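Local coordinates for HydG protein (Carboxydothermus hydrogenoformans, PDB 4RTB), which acts as a radical S-adenosylmethionine enzyme in [FeFe]-hydrogenase maturation, forming the carbon monoxide and cyanide ligands for the hydrogenase's active-site iron, at residues 209-214 against 262-267; 252-257 against 293-298. All coordinates share one frame; numbering follows the deposited sequence.

Along the chain from the N terminus the four segments come in the order 209-214, 252-257, 262-267 and 293-298. Contact 1 closes a loop of 47 residues and contact 2 one of 35, and the two cross, because 252-257 lies inside the first loop while 293-298 lies beyond it. Segments 209-214, 252-257 and 293-298 follow the neighbouring parallel strands 204-205, 246-249 and 281-283 in turn, whereas 262-267 belongs to helix 257-275. Contact 1 thus ties the first connection to the helix that follows the second strand, and contact 2 ties the second connection to the third. They meet where Leu254 CD2 packs 3.8 Å from Glu209 O.

Contact 1: 209-214 against 262-267; sequences ESYNPE and LGVIAH. With SAM (S-adenosylmethionine), chain B.
Tyr211 has its CG opposite the carbonyl carbon and beside its own backbone N (chi1 -76°), which lays the ring against helix 257-275, while His267 sends its imidazole out with CG anti to the backbone N (chi1 -162°), bringing ND1 to the phenol oxygen. Tyr211 OH and His267 ND1 form a hydrogen bond, modelled at 2.4 Å, a length too short to be trusted at this resolution; either atom could be the donor. ND1 lies at the tyrosine edge, near the plane of that ring, and the two rings are inclined at 78° with their centroids 5.4 Å apart. One face of the phenol rests on the helix backbone one turn earlier. Gly263 CA makes a CH-pi contact 4.2 Å from the ring centroid, and the absence of a side chain there lets the ring settle directly on the main chain. Val264 CG2 approaches Tyr211 CE1 at 3.8 Å, its side chain crossing the tyrosine at about a right angle. In the radical SAM domain this joins two successive beta-alpha units of the parallel sheet: 209-214 leads from strand 204-205 into helix 213-219, and helix 257-275 follows the adjacent strand 246-249. Ile248 of that strand and Leu232 pack on both Tyr211 and His267. Ser210 OG accepts from Asn212 N in an ST turn, and Glu260 OE2 is bonded to both Ser210 OG and Tyr211 N, a further tie to the helix. Two residues before the tyrosine, Glu209 turns its carboxylate to the S-adenosylmethionine ribose: OE2 accepts from O3' at 2.5 Å and OE1 from O2', the latter also modelled very short.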
ATOM      1  N   GLU A 209      10.765   3.685  -4.644  1.00 86.24           N
ATOM      2  CA  GLU A 209      10.466   5.015  -5.193  1.00 87.64           C
ATOM      3  C   GLU A 209      10.591   5.027  -6.715  1.00 87.28           C
ATOM      4  O   GLU A 209       9.642   5.370  -7.418  1.00 81.33           O
ATOM      5  CB  GLU A 209      11.371   6.098  -4.586  1.00 83.82           C
ATOM      6  CG  GLU A 209      11.545   6.030  -3.073  1.00 94.46           C
ATOM      7  CD  GLU A 209      10.286   6.372  -2.295  1.00104.64           C
ATOM      8  OE1 GLU A 209       9.302   6.841  -2.905  1.00108.35           O
ATOM      9  OE2 GLU A 209      10.285   6.171  -1.062  1.00107.85           O
ATOM     10  N   SER A 210      11.765   4.667  -7.220  1.00 87.80           N
ATOM     11  CA  SER A 210      11.957   4.515  -8.656  1.00 85.11           C
ATOM     12  C   SER A 210      12.945   3.408  -8.985  1.00 77.76           C
ATOM     13  O   SER A 210      13.959   3.242  -8.309  1.00 76.25           O
ATOM     14  CB  SER A 210      12.435   5.818  -9.288  1.00 84.26           C
ATOM     15  OG  SER A 210      12.887   5.572 -10.608  1.00 78.30           O
ATOM     16  N   TYR A 211      12.639   2.668 -10.043  1.00 75.57           N
ATOM     17  CA  TYR A 211      13.488   1.574 -10.486  1.00 68.49           C
ATOM     18  C   TYR A 211      14.429   2.010 -11.599  1.00 69.71           C
ATOM     19  O   TYR A 211      15.252   1.222 -12.063  1.00 78.01           O
ATOM     20  CB  TYR A 211      12.630   0.397 -10.948  1.00 72.45           C
ATOM     21  CG  TYR A 211      12.041  -0.387  -9.802  1.00 69.21           C
ATOM     22  CD1 TYR A 211      10.829  -0.022  -9.232  1.00 60.87           C
ATOM     23  CD2 TYR A 211      12.706  -1.485  -9.280  1.00 71.07           C
ATOM     24  CE1 TYR A 211      10.294  -0.735  -8.178  1.00 57.31           C
ATOM     25  CE2 TYR A 211      12.180  -2.203  -8.230  1.00 66.85           C
ATOM     26  CZ  TYR A 211      10.976  -1.825  -7.682  1.00 61.34           C
ATOM     27  OH  TYR A 211      10.461  -2.543  -6.637  1.00 56.89           O
ATOM     28  N   ASN A 212      14.307   3.261 -12.031  1.00 67.49           N
ATOM     29  CA  ASN A 212      15.238   3.802 -13.013  1.00 79.70           C
ATOM     30  C   ASN A 212      16.365   4.551 -12.321  1.00 81.26           C
ATOM     31  O   ASN A 212      16.146   5.633 -11.775  1.00 86.54           O
ATOM     32  CB  ASN A 212      14.523   4.723 -14.005  1.00 91.35           C
ATOM     33  CG  ASN A 212      15.275   4.858 -15.317  1.00107.20           C
ATOM     34  OD1 ASN A 212      16.139   4.038 -15.637  1.00114.75           O
ATOM     35  ND2 ASN A 212      14.949   5.889 -16.087  1.00111.59           N
ATOM     36  N   PRO A 213      17.577   3.974 -12.344  1.00 84.60           N
ATOM     37  CA  PRO A 213      18.752   4.582 -11.709  1.00 85.09           C
ATOM     38  C   PRO A 213      19.015   5.988 -12.232  1.00 86.57           C
ATOM     39  O   PRO A 213      19.582   6.816 -11.521  1.00 86.00           O
ATOM     40  CB  PRO A 213      19.895   3.638 -12.096  1.00 83.78           C
ATOM     41  CG  PRO A 213      19.232   2.350 -12.435  1.00 88.70           C
ATOM     42  CD  PRO A 213      17.913   2.717 -13.034  1.00 86.01           C
ATOM     43  N   GLU A 214      18.587   6.248 -13.463  1.00 96.87           N
ATOM     44  CA  GLU A 214      18.841   7.526 -14.112  1.00109.31           C
ATOM     45  C   GLU A 214      17.934   8.636 -13.580  1.00103.30           C
ATOM     46  O   GLU A 214      18.317   9.806 -13.591  1.00105.92           O
ATOM     47  CB  GLU A 214      18.682   7.394 -15.630  1.00130.10           C
ATOM     48  CG  GLU A 214      19.512   6.275 -16.257  1.00140.40           C
ATOM     49  CD  GLU A 214      20.984   6.335 -15.870  1.00151.06           C
ATOM     50  OE1 GLU A 214      21.575   7.437 -15.901  1.00154.49           O
ATOM     51  OE2 GLU A 214      21.552   5.272 -15.534  1.00155.88           O
ATOM     52  N   LEU A 262       6.658  -1.807 -14.776  1.00 70.59           N
ATOM     53  CA  LEU A 262       7.480  -2.946 -15.165  1.00 76.12           C
ATOM     54  C   LEU A 262       8.389  -3.399 -14.018  1.00 78.10           C
ATOM     55  O   LEU A 262       8.469  -4.591 -13.696  1.00 78.70           O
ATOM     56  CB  LEU A 262       8.325  -2.585 -16.388  1.00 79.85           C
ATOM     57  CG  LEU A 262       7.958  -3.121 -17.772  1.00 80.86           C
ATOM     58  CD1 LEU A 262       6.495  -3.511 -17.849  1.00 73.62           C
ATOM     59  CD2 LEU A 262       8.291  -2.076 -18.825  1.00 85.89           C
ATOM     60  N   GLY A 263       9.058  -2.429 -13.402  1.00 72.31           N
ATOM     61  CA  GLY A 263      10.016  -2.693 -12.345  1.00 72.83           C
ATOM     62  C   GLY A 263       9.426  -3.361 -11.120  1.00 71.36           C
ATOM     63  O   GLY A 263      10.047  -4.252 -10.540  1.00 71.04           O
ATOM     64  N   VAL A 264       8.233  -2.932 -10.718  1.00 68.57           N
ATOM     65  CA  VAL A 264       7.574  -3.526  -9.559  1.00 68.93           C
ATOM     66  C   VAL A 264       7.271  -5.002  -9.794  1.00 71.99           C
ATOM     67  O   VAL A 264       7.588  -5.855  -8.960  1.00 78.82           O
ATOM     68  CB  VAL A 264       6.270  -2.792  -9.216  1.00 71.70           C
ATOM     69  CG1 VAL A 264       5.487  -3.565  -8.169  1.00 75.08           C
ATOM     70  CG2 VAL A 264       6.571  -1.389  -8.732  1.00 67.27           C
ATOM     71  N   ILE A 265       6.660  -5.297 -10.936  1.00 70.07           N
ATOM     72  CA  ILE A 265       6.319  -6.669 -11.280  1.00 74.23           C
ATOM     73  C   ILE A 265       7.579  -7.524 -11.385  1.00 71.60           C
ATOM     74  O   ILE A 265       7.606  -8.659 -10.903  1.00 71.71           O
ATOM     75  CB  ILE A 265       5.528  -6.740 -12.602  1.00 77.29           C
ATOM     76  CG1 ILE A 265       4.288  -5.845 -12.520  1.00 73.91           C
ATOM     77  CG2 ILE A 265       5.128  -8.175 -12.904  1.00 77.75           C
ATOM     78  CD1 ILE A 265       3.462  -5.827 -13.785  1.00 75.81           C
ATOM     79  N   ALA A 266       8.622  -6.970 -11.994  1.00 72.84           N
ATOM     80  CA  ALA A 266       9.903  -7.667 -12.090  1.00 78.24           C
ATOM     81  C   ALA A 266      10.463  -7.971 -10.703  1.00 71.12           C
ATOM     82  O   ALA A 266      11.035  -9.038 -10.470  1.00 67.46           O
ATOM     83  CB  ALA A 266      10.897  -6.846 -12.894  1.00 83.59           C
ATOM     84  N   HIS A 267      10.284  -7.023  -9.790  1.00 65.17           N
ATOM     85  CA  HIS A 267      10.783  -7.133  -8.426  1.00 64.33           C
ATOM     86  C   HIS A 267      10.076  -8.255  -7.668  1.00 70.56           C
ATOM     87  O   HIS A 267      10.725  -9.121  -7.071  1.00 74.69           O
ATOM     88  CB  HIS A 267      10.604  -5.798  -7.698  1.00 65.79           C
ATOM     89  CG  HIS A 267      11.449  -5.657  -6.474  1.00 74.83           C
ATOM     90  ND1 HIS A 267      11.485  -4.495  -5.722  1.00 74.90           N
ATOM     91  CD2 HIS A 267      12.294  -6.517  -5.861  1.00 75.46           C
ATOM     92  CE1 HIS A 267      12.308  -4.654  -4.708  1.00 75.09           C
ATOM     93  NE2 HIS A 267      12.813  -5.877  -4.765  1.00 76.41           N
TER
HETATM   94  N   SAM B 501      11.691   7.799   5.115  1.00 88.94           N
HETATM   95  CA  SAM B 501      11.433   6.444   4.625  1.00 88.80           C
HETATM   96  C   SAM B 501      11.713   6.271   3.137  1.00 95.50           C
HETATM   97  O   SAM B 501      12.043   7.210   2.421  1.00 96.53           O
HETATM   98  OXT SAM B 501      11.610   5.163   2.614  1.00 99.36           O
HETATM   99  CB  SAM B 501       9.994   6.015   4.902  1.00 84.44           C
HETATM  100  CG  SAM B 501       8.966   7.124   5.122  1.00 82.71           C
HETATM  101  SD  SAM B 501       8.558   8.199   3.725  1.00102.66           S
HETATM  102  CE  SAM B 501       7.801   9.529   4.662  1.00132.84           C
HETATM  103  C5' SAM B 501       6.984   7.503   3.176  1.00106.00           C
HETATM  104  C4' SAM B 501       6.747   7.542   1.668  1.00 96.69           C
HETATM  105  O4' SAM B 501       6.073   8.711   1.233  1.00 93.13           O
HETATM  106  C3' SAM B 501       8.047   7.510   0.880  1.00 85.74           C
HETATM  107  O3' SAM B 501       8.453   6.183   0.653  1.00 82.77           O
HETATM  108  C2' SAM B 501       7.691   8.215  -0.412  1.00 85.09           C
HETATM  109  O2' SAM B 501       7.552   7.285  -1.456  1.00 87.34           O
HETATM  110  C1' SAM B 501       6.338   8.856  -0.151  1.00 91.03           C
HETATM  111  N9  SAM B 501       6.403  10.265  -0.561  1.00 96.04           N
HETATM  112  C8  SAM B 501       7.360  11.172  -0.197  1.00 98.11           C
HETATM  113  N7  SAM B 501       7.079  12.355  -0.785  1.00106.56           N
HETATM  114  C5  SAM B 501       5.962  12.211  -1.530  1.00108.77           C
HETATM  115  C6  SAM B 501       5.250  13.094  -2.327  1.00110.19           C
HETATM  116  N6  SAM B 501       5.659  14.352  -2.458  1.00119.13           N
HETATM  117  N1  SAM B 501       4.120  12.658  -2.985  1.00105.28           N
HETATM  118  C2  SAM B 501       3.701  11.351  -2.845  1.00101.05           C
HETATM  119  N3  SAM B 501       4.413  10.477  -2.050  1.00 98.90           N
HETATM  120  C4  SAM B 501       5.525  10.900  -1.401  1.00103.09           C

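Contact 2: 252-257 against 293-298; sequences FGLGDP and SVFSND
Two neighbouring loops that follow adjacent parallel strands of the radical SAM (beta/alpha) barrel meet here, one after strand 246-249 and the other after strand 281-283, close to where the cofactors bind. The meeting is small, with one apolar side-chain pair. Leu254 CD1 reaches Phe295 CE2 at 3.6 Å, and the two side chains cross at about a right angle, with the methyl coming onto the ring obliquely. Phe295 is placed for this by its first torsion: CG stands anti to the backbone N (chi1 -165°), so that the ring extends from its own loop toward 252-257. The same ring meets main-chain oxygens of both loops. Leu254 O lies at its edge, in the plane, 4.0 Å from CZ, whereas Asn297 O, from the ring's own segment, sits over one face and is offset toward the rim. Gly253 O approaches CE2 at 4.1 Å. Leu254 and Phe295 both also pack on Val219 of helix 213-219, which brings a third element of the fold to the pair. The leucine side chain lies close to the S-adenosylmethionine pocket, in a second shell, about 4 Å from the side chains of Tyr114 and Glu209, which bind that ligand, and about 7 Å from the bound S-adenosylmethionine. Backbone hydrogen bonds join Gly253 to Tyr299 and Val294 to Ser113, the latter within the cysteine motif formed by Cys108, Cys112 and Cys115 that belongs to the [4Fe-4S] cluster site. Gly253 takes a positive phi of 113°, a conformation that glycine accepts readily, in the loop that leads to Leu254. At the outer margin, the Asp298 carboxylate places OD1 3.5 Å from Gly253 O, a plain proximity of two oxygens.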
ATOM      1  N   PHE A 252       4.921   7.021  -8.309  1.00 82.54           N
ATOM      2  CA  PHE A 252       4.525   7.288  -9.687  1.00 82.36           C
ATOM      3  C   PHE A 252       4.473   8.781  -9.972  1.00 86.26           C
ATOM      4  O   PHE A 252       3.888   9.549  -9.209  1.00 95.62           O
ATOM      5  CB  PHE A 252       3.175   6.638  -9.990  1.00 79.22           C
ATOM      6  CG  PHE A 252       3.252   5.148 -10.146  1.00 75.29           C
ATOM      7  CD1 PHE A 252       3.584   4.586 -11.366  1.00 72.00           C
ATOM      8  CD2 PHE A 252       3.006   4.308  -9.071  1.00 72.37           C
ATOM      9  CE1 PHE A 252       3.666   3.211 -11.516  1.00 69.55           C
ATOM     10  CE2 PHE A 252       3.087   2.934  -9.213  1.00 69.80           C
ATOM     11  CZ  PHE A 252       3.418   2.386 -10.437  1.00 59.68           C
ATOM     12  N   GLY A 253       5.091   9.180 -11.077  1.00 82.27           N
ATOM     13  CA  GLY A 253       5.200  10.583 -11.426  1.00 87.05           C
ATOM     14  C   GLY A 253       6.645  11.028 -11.345  1.00 89.27           C
ATOM     15  O   GLY A 253       6.985  12.159 -11.691  1.00 91.30           O
ATOM     16  N   LEU A 254       7.498  10.125 -10.873  1.00 89.17           N
ATOM     17  CA  LEU A 254       8.926  10.388 -10.785  1.00 87.96           C
ATOM     18  C   LEU A 254       9.571  10.212 -12.154  1.00 83.01           C
ATOM     19  O   LEU A 254      10.272  11.099 -12.639  1.00 83.57           O
ATOM     20  CB  LEU A 254       9.579   9.463  -9.756  1.00 89.42           C
ATOM     21  CG  LEU A 254      10.159  10.137  -8.510  1.00 86.92           C
ATOM     22  CD1 LEU A 254       9.211  11.191  -7.955  1.00 87.08           C
ATOM     23  CD2 LEU A 254      10.493   9.100  -7.451  1.00 88.96           C
ATOM     24  N   GLY A 255       9.323   9.064 -12.774  1.00 81.27           N
ATOM     25  CA  GLY A 255       9.797   8.802 -14.121  1.00 85.59           C
ATOM     26  C   GLY A 255       8.688   8.246 -14.994  1.00 90.94           C
ATOM     27  O   GLY A 255       7.513   8.320 -14.630  1.00 89.34           O
ATOM     28  N   ASP A 256       9.062   7.693 -16.145  1.00 94.03           N
ATOM     29  CA  ASP A 256       8.095   7.071 -17.043  1.00 95.31           C
ATOM     30  C   ASP A 256       7.369   5.954 -16.304  1.00 88.89           C
ATOM     31  O   ASP A 256       7.993   4.986 -15.874  1.00 86.89           O
ATOM     32  CB  ASP A 256       8.782   6.531 -18.298  1.00104.14           C
ATOM     33  CG  ASP A 256       7.829   6.379 -19.467  1.00108.14           C
ATOM     34  OD1 ASP A 256       7.254   5.281 -19.634  1.00106.02           O
ATOM     35  OD2 ASP A 256       7.654   7.359 -20.221  1.00112.63           O
ATOM     36  N   PRO A 257       6.045   6.093 -16.151  1.00 83.30           N
ATOM     37  CA  PRO A 257       5.222   5.192 -15.336  1.00 76.31           C
ATOM     38  C   PRO A 257       5.318   3.748 -15.817  1.00 75.09           C
ATOM     39  O   PRO A 257       5.264   2.813 -15.010  1.00 69.30           O
ATOM     40  CB  PRO A 257       3.802   5.743 -15.522  1.00 70.95           C
ATOM     41  CG  PRO A 257       3.983   7.122 -16.084  1.00 71.07           C
ATOM     42  CD  PRO A 257       5.224   7.062 -16.894  1.00 76.07           C
ATOM     43  N   SER A 293       8.511  21.710  -2.022  1.00108.99           N
ATOM     44  CA  SER A 293       9.172  20.783  -2.929  1.00108.60           C
ATOM     45  C   SER A 293       9.886  21.554  -4.032  1.00105.19           C
ATOM     46  O   SER A 293       9.455  22.639  -4.422  1.00106.99           O
ATOM     47  CB  SER A 293       8.164  19.803  -3.531  1.00112.39           C
ATOM     48  OG  SER A 293       7.141  20.488  -4.231  1.00119.54           O
ATOM     49  N   VAL A 294      10.980  20.987  -4.527  1.00103.77           N
ATOM     50  CA  VAL A 294      11.790  21.645  -5.544  1.00108.94           C
ATOM     51  C   VAL A 294      11.892  20.748  -6.785  1.00109.23           C
ATOM     52  O   VAL A 294      12.716  20.969  -7.675  1.00110.15           O
ATOM     53  CB  VAL A 294      13.193  22.002  -4.982  1.00 97.43           C
ATOM     54  CG1 VAL A 294      14.073  20.762  -4.874  1.00 94.47           C
ATOM     55  CG2 VAL A 294      13.861  23.095  -5.813  1.00103.96           C
ATOM     56  N   PHE A 295      11.021  19.742  -6.843  1.00107.65           N
ATOM     57  CA  PHE A 295      10.948  18.838  -7.990  1.00103.97           C
ATOM     58  C   PHE A 295      10.168  19.470  -9.141  1.00108.21           C
ATOM     59  O   PHE A 295       8.940  19.560  -9.090  1.00 99.60           O
ATOM     60  CB  PHE A 295      10.294  17.512  -7.592  1.00 99.04           C
ATOM     61  CG  PHE A 295      10.494  16.411  -8.595  1.00 96.51           C
ATOM     62  CD1 PHE A 295      11.584  16.426  -9.449  1.00 98.95           C
ATOM     63  CD2 PHE A 295       9.589  15.366  -8.691  1.00 91.64           C
ATOM     64  CE1 PHE A 295      11.774  15.417 -10.373  1.00 98.34           C
ATOM     65  CE2 PHE A 295       9.772  14.353  -9.616  1.00 91.74           C
ATOM     66  CZ  PHE A 295      10.867  14.378 -10.457  1.00 97.34           C
ATOM     67  N   SER A 296      10.879  19.894 -10.182  1.00118.12           N
ATOM     68  CA  SER A 296      10.251  20.578 -11.308  1.00120.38           C
ATOM     69  C   SER A 296       9.775  19.609 -12.385  1.00117.78           C
ATOM     70  O   SER A 296       8.578  19.530 -12.671  1.00117.55           O
ATOM     71  CB  SER A 296      11.218  21.596 -11.919  1.00125.38           C
ATOM     72  OG  SER A 296      12.373  20.959 -12.437  1.00126.02           O
ATOM     73  N   ASN A 297      10.716  18.887 -12.991  1.00117.46           N
ATOM     74  CA  ASN A 297      10.395  17.943 -14.055  1.00119.15           C
ATOM     75  C   ASN A 297       9.420  16.882 -13.560  1.00121.80           C
ATOM     76  O   ASN A 297       9.622  16.292 -12.502  1.00122.05           O
ATOM     77  CB  ASN A 297      11.669  17.290 -14.593  1.00119.45           C
ATOM     78  CG  ASN A 297      11.438  16.545 -15.895  1.00124.30           C
ATOM     79  OD1 ASN A 297      11.112  15.358 -15.895  1.00125.76           O
ATOM     80  ND2 ASN A 297      11.607  17.242 -17.014  1.00125.37           N
ATOM     81  N   ASP A 298       8.356  16.649 -14.319  1.00124.81           N
ATOM     82  CA  ASP A 298       7.269  15.802 -13.842  1.00119.64           C
ATOM     83  C   ASP A 298       6.791  14.789 -14.873  1.00115.59           C
ATOM     84  O   ASP A 298       7.028  14.939 -16.071  1.00118.83           O
ATOM     85  CB  ASP A 298       6.086  16.671 -13.404  1.00118.97           C
ATOM     86  CG  ASP A 298       5.823  16.593 -11.914  1.00117.35           C
ATOM     87  OD1 ASP A 298       6.118  15.539 -11.312  1.00119.41           O
ATOM     88  OD2 ASP A 298       5.316  17.583 -11.346  1.00114.10           O
TER